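Local structure of 6-pyruvoyl tetrahydropterin synthase (Plasmodium falciparum, 1Y13) at residues L57-Y62 / S73-K78; K80-K85 / Q140-Q145; K100-K105 / K109-D114. The protein is a member of the 6-pyruvoyl tetrahydropterin synthase family, here an assembly of six chains that binds zinc and biopterin. All blocks are in the same frame, centred on the assembly; numbering follows the deposited sequence.

Contact 1: residues L57-Y62 / S73-K78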
# COMPACT_ATOMS: atom_id res chain seq x y z
N LEU A 57 1.32 -7.93 -14.79
CA LEU A 57 0.99 -8.97 -15.75
C LEU A 57 0.27 -10.14 -15.10
O LEU A 57 0.70 -10.65 -14.07
CB LEU A 57 2.27 -9.52 -16.40
CG LEU A 57 2.16 -10.70 -17.37
CD1 LEU A 57 1.28 -10.36 -18.57
CD2 LEU A 57 3.56 -11.12 -17.86
N LYS A 58 -0.82 -10.57 -15.73
CA LYS A 58 -1.56 -11.72 -15.27
C LYS A 58 -1.83 -12.67 -16.45
O LYS A 58 -2.14 -12.21 -17.55
CB LYS A 58 -2.86 -11.24 -14.63
CG LYS A 58 -3.82 -12.32 -14.27
CD LYS A 58 -4.94 -11.73 -13.47
CE LYS A 58 -6.06 -11.28 -14.38
NZ LYS A 58 -7.26 -11.00 -13.54
N VAL A 59 -1.66 -13.97 -16.22
CA VAL A 59 -1.95 -14.98 -17.23
C VAL A 59 -2.88 -16.05 -16.66
O VAL A 59 -2.79 -16.42 -15.50
CB VAL A 59 -0.66 -15.61 -17.93
CG1 VAL A 59 0.43 -14.54 -18.17
CG2 VAL A 59 -0.07 -16.74 -17.14
N ARG A 60 -3.79 -16.52 -17.50
CA ARG A 60 -4.73 -17.56 -17.10
C ARG A 60 -4.39 -18.83 -17.85
O ARG A 60 -4.26 -18.83 -19.08
CB ARG A 60 -6.15 -17.11 -17.39
CG ARG A 60 -7.22 -18.02 -16.86
CD ARG A 60 -8.58 -17.52 -17.32
NE ARG A 60 -8.77 -16.14 -16.90
CZ ARG A 60 -9.57 -15.25 -17.50
NH1 ARG A 60 -10.29 -15.59 -18.57
NH2 ARG A 60 -9.64 -14.02 -17.01
N GLY A 61 -4.23 -19.91 -17.09
CA GLY A 61 -3.87 -21.20 -17.64
C GLY A 61 -4.42 -22.30 -16.75
O GLY A 61 -5.55 -22.22 -16.29
N TYR A 62 -3.59 -23.32 -16.52
CA TYR A 62 -3.93 -24.49 -15.72
C TYR A 62 -2.72 -24.87 -14.91
O TYR A 62 -1.59 -24.62 -15.34
CB TYR A 62 -4.35 -25.68 -16.61
CG TYR A 62 -5.57 -25.37 -17.42
CD1 TYR A 62 -6.84 -25.59 -16.91
CD2 TYR A 62 -5.47 -24.77 -18.69
CE1 TYR A 62 -7.97 -25.27 -17.64
CE2 TYR A 62 -6.60 -24.44 -19.42
CZ TYR A 62 -7.85 -24.70 -18.88
OH TYR A 62 -8.98 -24.38 -19.57
N SER A 73 9.12 -16.51 -12.18
CA SER A 73 10.38 -15.93 -12.66
C SER A 73 10.41 -15.62 -14.16
O SER A 73 11.03 -14.66 -14.58
CB SER A 73 11.57 -16.81 -12.28
OG SER A 73 11.56 -17.98 -13.07
N ILE A 74 9.72 -16.43 -14.96
CA ILE A 74 9.58 -16.12 -16.38
C ILE A 74 8.78 -14.80 -16.59
O ILE A 74 9.17 -13.95 -17.39
CB ILE A 74 8.93 -17.30 -17.15
CG1 ILE A 74 9.84 -18.53 -17.09
CG2 ILE A 74 8.58 -16.89 -18.59
CD1 ILE A 74 9.22 -19.82 -17.64
N LEU A 75 7.67 -14.65 -15.89
CA LEU A 75 6.85 -13.46 -16.05
C LEU A 75 7.62 -12.22 -15.61
O LEU A 75 7.57 -11.19 -16.28
CB LEU A 75 5.52 -13.57 -15.30
CG LEU A 75 4.61 -14.78 -15.54
CD1 LEU A 75 3.34 -14.65 -14.74
CD2 LEU A 75 4.28 -14.95 -17.02
N LYS A 76 8.34 -12.33 -14.50
CA LYS A 76 9.09 -11.18 -13.97
C LYS A 76 10.19 -10.74 -14.92
O LYS A 76 10.36 -9.55 -15.18
CB LYS A 76 9.69 -11.47 -12.60
CG LYS A 76 8.65 -11.55 -11.51
CD LYS A 76 9.32 -11.91 -10.18
CE LYS A 76 8.40 -11.65 -9.00
NZ LYS A 76 8.34 -10.21 -8.60
N GLU A 77 10.93 -11.73 -15.44
CA GLU A 77 12.05 -11.48 -16.35
C GLU A 77 11.56 -10.80 -17.62
O GLU A 77 12.19 -9.86 -18.11
CB GLU A 77 12.80 -12.79 -16.65
CG GLU A 77 13.95 -12.67 -17.63
CD GLU A 77 14.40 -14.03 -18.17
N LYS A 78 10.40 -11.23 -18.14
CA LYS A 78 9.88 -10.64 -19.38
C LYS A 78 9.30 -9.23 -19.19
O LYS A 78 9.48 -8.36 -20.05
CB LYS A 78 8.85 -11.54 -20.04
CG LYS A 78 9.35 -12.91 -20.42
CD LYS A 78 10.65 -12.86 -21.17
CE LYS A 78 11.16 -14.27 -21.47
NZ LYS A 78 12.37 -14.21 -22.35
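Leu75, on one turn of helix 72-86, meets Leu57 and Val59 of strand 49-62 in a buried, purely apolar contact. Its CD2 methyl serves both partners, lying 4.0 Å from Leu57 CD2 and 4.0 Å from Val59 CG1. The two approaches differ. Leu57 crosses the leucine of the helix at about a right angle, and its CD2 also rests against the root of that side chain, 4.0 Å from Leu75 CB. Val59 meets Leu75 tip to tip, through CG1 alone. Alternation along the strand sends Leu57 and Val59 to the helix side, while the CB of Lys58 between them points away. With Leu57 CG opposite its backbone N (chi1 175°) and Leu75 CG opposite its carbonyl carbon (chi1 -53°), the two CD2 methyls are turned to each other.

Helices packed on one face of an antiparallel sheet are the basic architecture of the T-fold, to which this family belongs, and here the CA atoms of Leu57 and Leu75 stand 7.4 Å apart. Val26 of strand 21-41, Met150 of helix 135-150 and Ile70 also touch Leu75.

Polar bonding does not join these two segments: the helix bonds within itself, the strand to its neighbours in the sheet. The helix keeps its i to i+4 backbone bonds, as from Lys78 N to Ile74 O at 3.1 Å. The strand is tied edge to edge into the sheet, with backbone bonds from Leu57 and Val59 to Val26 and Val24 on one neighbour and from Lys58 and Arg60 to Glu164 and Tyr162 on the other.

Contact 2: residues K80-K85 / Q140-Q145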
# COMPACT_ATOMS: atom_id res chain seq x y z
N LYS A 80 10.32 -7.12 -16.87
CA LYS A 80 11.46 -6.24 -16.60
C LYS A 80 12.15 -5.82 -17.89
O LYS A 80 12.54 -4.65 -18.07
CB LYS A 80 12.45 -6.88 -15.64
CG LYS A 80 12.12 -6.63 -14.19
CE LYS A 80 12.36 -8.66 -11.06
N LYS A 81 12.27 -6.76 -18.81
CA LYS A 81 12.92 -6.51 -20.08
C LYS A 81 12.19 -5.45 -20.89
O LYS A 81 12.80 -4.53 -21.43
CB LYS A 81 13.00 -7.81 -20.88
CG LYS A 81 13.79 -7.70 -22.17
CD LYS A 81 13.88 -9.07 -22.82
CE LYS A 81 14.56 -8.97 -24.17
NZ LYS A 81 14.72 -10.31 -24.79
N VAL A 82 10.86 -5.57 -20.99
CA VAL A 82 10.09 -4.62 -21.80
C VAL A 82 10.09 -3.22 -21.15
O VAL A 82 10.26 -2.22 -21.84
CB VAL A 82 8.66 -5.15 -22.13
CG1 VAL A 82 7.84 -4.10 -22.81
CG2 VAL A 82 8.76 -6.38 -23.05
N CYS A 83 9.98 -3.17 -19.82
CA CYS A 83 10.05 -1.93 -19.07
C CYS A 83 11.40 -1.23 -19.24
O CYS A 83 11.45 -0.01 -19.40
CB CYS A 83 9.80 -2.18 -17.57
SG CYS A 83 8.06 -2.61 -17.13
N ASN A 84 12.49 -1.99 -19.14
CA ASN A 84 13.83 -1.47 -19.31
C ASN A 84 14.05 -0.75 -20.65
O ASN A 84 14.76 0.25 -20.68
CB ASN A 84 14.86 -2.57 -19.11
CG ASN A 84 15.02 -2.96 -17.63
OD1 ASN A 84 14.53 -2.27 -16.73
ND2 ASN A 84 15.72 -4.09 -17.38
N LYS A 85 13.42 -1.23 -21.72
CA LYS A 85 13.58 -0.63 -23.04
C LYS A 85 12.93 0.75 -23.11
O LYS A 85 13.43 1.64 -23.78
CB LYS A 85 12.98 -1.52 -24.13
CG LYS A 85 13.82 -2.73 -24.49
N GLN A 140 -1.38 -1.48 -24.87
CA GLN A 140 -1.51 -2.34 -26.04
C GLN A 140 -0.16 -2.70 -26.63
O GLN A 140 0.10 -3.87 -26.94
CB GLN A 140 -2.41 -1.69 -27.10
CG GLN A 140 -3.84 -1.42 -26.61
CD GLN A 140 -4.75 -0.83 -27.69
OE1 GLN A 140 -4.42 0.15 -28.37
NE2 GLN A 140 -5.92 -1.42 -27.84
N TYR A 141 0.71 -1.71 -26.78
CA TYR A 141 2.06 -1.97 -27.26
C TYR A 141 2.84 -2.92 -26.31
O TYR A 141 3.48 -3.86 -26.75
CB TYR A 141 2.84 -0.66 -27.49
CG TYR A 141 4.31 -0.89 -27.75
CD1 TYR A 141 4.76 -1.23 -29.03
CD2 TYR A 141 5.24 -0.79 -26.72
CE1 TYR A 141 6.13 -1.45 -29.29
CE2 TYR A 141 6.62 -1.00 -26.97
CZ TYR A 141 7.03 -1.33 -28.24
OH TYR A 141 8.38 -1.55 -28.45
N ILE A 142 2.79 -2.65 -25.00
CA ILE A 142 3.45 -3.50 -24.03
C ILE A 142 2.93 -4.97 -24.08
O ILE A 142 3.72 -5.94 -24.07
CB ILE A 142 3.37 -2.90 -22.64
CG1 ILE A 142 4.33 -1.69 -22.57
CG2 ILE A 142 3.76 -3.93 -21.58
CD1 ILE A 142 4.14 -0.89 -21.36
N LEU A 143 1.62 -5.11 -24.22
CA LEU A 143 1.00 -6.44 -24.28
C LEU A 143 1.52 -7.22 -25.47
O LEU A 143 1.92 -8.37 -25.32
CB LEU A 143 -0.53 -6.33 -24.35
CG LEU A 143 -1.36 -7.62 -24.50
CD1 LEU A 143 -1.29 -8.47 -23.26
CD2 LEU A 143 -2.76 -7.29 -24.79
N ASN A 144 1.54 -6.59 -26.64
CA ASN A 144 2.07 -7.23 -27.84
C ASN A 144 3.54 -7.63 -27.67
O ASN A 144 3.90 -8.77 -27.92
CB ASN A 144 1.87 -6.35 -29.06
CG ASN A 144 0.38 -6.12 -29.39
OD1 ASN A 144 -0.47 -6.95 -29.08
ND2 ASN A 144 0.08 -5.01 -30.05
N GLN A 145 4.37 -6.71 -27.19
CA GLN A 145 5.77 -7.02 -26.87
C GLN A 145 5.95 -8.21 -25.93
O GLN A 145 6.80 -9.06 -26.18
CB GLN A 145 6.48 -5.80 -26.25
CG GLN A 145 6.64 -4.63 -27.19
CD GLN A 145 7.50 -4.99 -28.40
OE1 GLN A 145 7.01 -5.02 -29.54
NE2 GLN A 145 8.77 -5.27 -28.15
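Val82 of helix 72-86 sets its two methyl groups against helix 135-150, where Gln145 and Ile142, one turn apart, receive them. Of the three residues the valine has by far the largest share of the buried surface. Its CG2 lies 4.0 Å from Gln145 CB and its CG1 4.1 Å from the same atom, so the fork of the valine straddles the first carbon of the glutamine. CG1, placed opposite the backbone N (chi1 174°), also faces Ile142, with CG1 of that residue 4.3 Å away.

Gln145 takes part by its aliphatic root and not by its amide. The chain bends at chi2 (-61°), and CG sits 3.5 Å above one face of the Tyr141 ring, offset toward the rim, within the same helix. Ile142 also touches Ile165 and Phe33 of the sheet. Leu146 and Glu149 extend the surface that Val82 meets, and Lys81 NZ forms a salt bridge with Glu149.

Across these two segments the contact consists of carbon against carbon, so the pairing rests on apolar burial and shape, and probably does not fix the helices as tightly as a directional bond would.

Contact 3: residues K100-K105 / K109-D114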
# COMPACT_ATOMS: atom_id res chain seq x y z
N LYS A 100 3.75 16.57 -36.63
CA LYS A 100 4.68 16.37 -37.74
C LYS A 100 6.08 16.18 -37.17
O LYS A 100 6.47 16.85 -36.22
CB LYS A 100 4.63 17.53 -38.74
CG LYS A 100 5.30 17.24 -40.08
CD LYS A 100 6.82 17.54 -40.11
CE LYS A 100 7.54 17.16 -41.46
NZ LYS A 100 7.66 15.64 -41.77
N PHE A 101 6.81 15.21 -37.71
CA PHE A 101 8.12 14.89 -37.16
C PHE A 101 9.19 15.20 -38.19
O PHE A 101 9.02 14.93 -39.37
CB PHE A 101 8.19 13.42 -36.77
CG PHE A 101 7.11 12.96 -35.82
CD1 PHE A 101 7.16 13.29 -34.48
CD2 PHE A 101 6.07 12.16 -36.28
CE1 PHE A 101 6.16 12.84 -33.59
CE2 PHE A 101 5.08 11.71 -35.41
CZ PHE A 101 5.15 12.03 -34.05
N GLU A 102 10.28 15.80 -37.74
CA GLU A 102 11.41 16.06 -38.62
C GLU A 102 12.64 15.54 -37.91
O GLU A 102 12.69 15.51 -36.69
CB GLU A 102 11.53 17.56 -38.91
CG GLU A 102 10.25 18.13 -39.53
CD GLU A 102 10.24 19.66 -39.70
OE1 GLU A 102 11.04 20.36 -39.04
OE2 GLU A 102 9.42 20.15 -40.52
N ASN A 103 13.62 15.10 -38.67
CA ASN A 103 14.82 14.60 -38.06
C ASN A 103 15.92 15.37 -38.71
O ASN A 103 16.24 15.12 -39.86
CB ASN A 103 14.96 13.09 -38.32
CG ASN A 103 16.31 12.54 -37.86
OD1 ASN A 103 16.99 13.11 -37.01
ND2 ASN A 103 16.69 11.39 -38.42
N VAL A 104 16.49 16.33 -38.00
CA VAL A 104 17.57 17.12 -38.62
C VAL A 104 18.80 17.13 -37.71
O VAL A 104 18.69 17.38 -36.49
CB VAL A 104 17.10 18.54 -39.03
CG1 VAL A 104 16.36 19.26 -37.88
CG2 VAL A 104 18.26 19.36 -39.57
N LYS A 105 19.95 16.81 -38.31
CA LYS A 105 21.18 16.52 -37.56
C LYS A 105 20.91 15.45 -36.51
O LYS A 105 20.29 14.44 -36.80
CB LYS A 105 21.78 17.79 -36.96
CG LYS A 105 22.40 18.71 -38.00
CD LYS A 105 23.74 19.30 -37.54
CE LYS A 105 23.60 20.15 -36.27
NZ LYS A 105 24.79 21.06 -36.10
N LYS A 109 12.58 16.96 -34.26
CA LYS A 109 11.71 18.11 -34.06
C LYS A 109 10.26 17.64 -34.16
O LYS A 109 9.93 16.85 -35.03
CB LYS A 109 11.94 19.16 -35.14
CG LYS A 109 11.31 20.52 -34.81
CD LYS A 109 11.40 21.45 -36.02
CE LYS A 109 11.65 22.88 -35.58
NZ LYS A 109 11.87 23.76 -36.79
N ILE A 110 9.41 18.11 -33.25
CA ILE A 110 8.00 17.81 -33.31
C ILE A 110 7.24 19.12 -33.49
O ILE A 110 7.39 20.03 -32.70
CB ILE A 110 7.45 17.18 -32.02
CG1 ILE A 110 8.24 15.95 -31.60
CG2 ILE A 110 5.99 16.80 -32.18
CD1 ILE A 110 7.68 15.37 -30.31
N ILE A 111 6.41 19.18 -34.52
CA ILE A 111 5.60 20.37 -34.76
C ILE A 111 4.13 20.03 -34.55
O ILE A 111 3.60 19.08 -35.16
CB ILE A 111 5.85 20.89 -36.18
CG1 ILE A 111 7.34 21.21 -36.35
CG2 ILE A 111 5.01 22.12 -36.47
CD1 ILE A 111 7.79 21.40 -37.78
N CYS A 112 3.47 20.78 -33.67
CA CYS A 112 2.05 20.57 -33.36
C CYS A 112 1.15 21.35 -34.29
O CYS A 112 1.61 22.20 -35.04
CB CYS A 112 1.74 20.95 -31.93
SG CYS A 112 2.81 20.12 -30.74
N GLU A 113 -0.15 21.03 -34.22
CA GLU A 113 -1.20 21.70 -35.00
C GLU A 113 -1.23 23.22 -34.79
O GLU A 113 -1.46 23.98 -35.75
CB GLU A 113 -2.57 21.17 -34.60
CG GLU A 113 -3.00 19.86 -35.18
CD GLU A 113 -4.49 19.55 -34.87
OE1 GLU A 113 -4.88 19.50 -33.67
N ASP A 114 -1.02 23.67 -33.55
CA ASP A 114 -1.01 25.12 -33.30
C ASP A 114 0.36 25.73 -33.63
O ASP A 114 0.66 26.87 -33.23
CB ASP A 114 -1.34 25.40 -31.83
CG ASP A 114 -0.27 24.88 -30.90
OD1 ASP A 114 0.72 24.33 -31.43
OD2 ASP A 114 -0.41 25.00 -29.66
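Glu102 lies beside Lys109 across the beta hairpin made by strands 99-104 and 107-112; the axes of 100-104 and 109-112 run antiparallel, at 157°. From the root outward, Glu102 CB comes 4.1 Å from Lys109 CB, the two chains pointing the same way. The next atom, CG, is set opposite the carbonyl carbon (chi1 -57°), and the chain then extends so that the carboxylate reaches over Ile111, with CD 3.6 Å from Ile111 CD1. At the tip both oxygens lie near Ile111 CD1, OE2 closer at 3.4 Å, and OE1 also rests 3.2 Å from Lys109 CD. The lysine ammonium stays at 4.2 Å (NZ to Glu102 OE1), beyond a salt bridge, though the opposite charges probably still attract. Lys109 NZ also has a weak, long pairing with Glu117.

The backbone carries the register. Glu102 with Lys109 and Lys100 with Ile111 are hydrogen-bonded pairs, each joined by two N-H to O bonds; between them Phe101 and Ile110 form the non-hydrogen-bonded pair. Their side chains leave by the face opposite Glu102, and Ile110 CG1 sits at the edge of the phenyl ring, near its plane, 4.1 Å from Phe101 CD1. Leu92 touches both. On the other face Lys100 bends at chi2 and chi4 and runs forward along its own strand, its NZ bonding Phe101 O at 2.8 Å from a position tilted 33° out of the carbonyl plane.

Contacts 1 and 2 use consecutive parts of helix 72-86, Leu75 and Val82 about two turns apart and the contact centres 13 Å apart: the first packs the helix on the sheet, the second on helix 135-150. Contact 3 stands apart, its centre 39 Å from that of contact 1 and 26 Å from that of contact 2, with nearest atoms about 25 and 14 Å away; its hairpin falls in the chain between the two helices of contact 2. A bound biopterin lies about 7 Å from the Leu75 side chain; that of Ile142 has one about 13 Å away. Strand 49-62 of contact 1 also supplies His49 and His51, which with His37 hold the zinc.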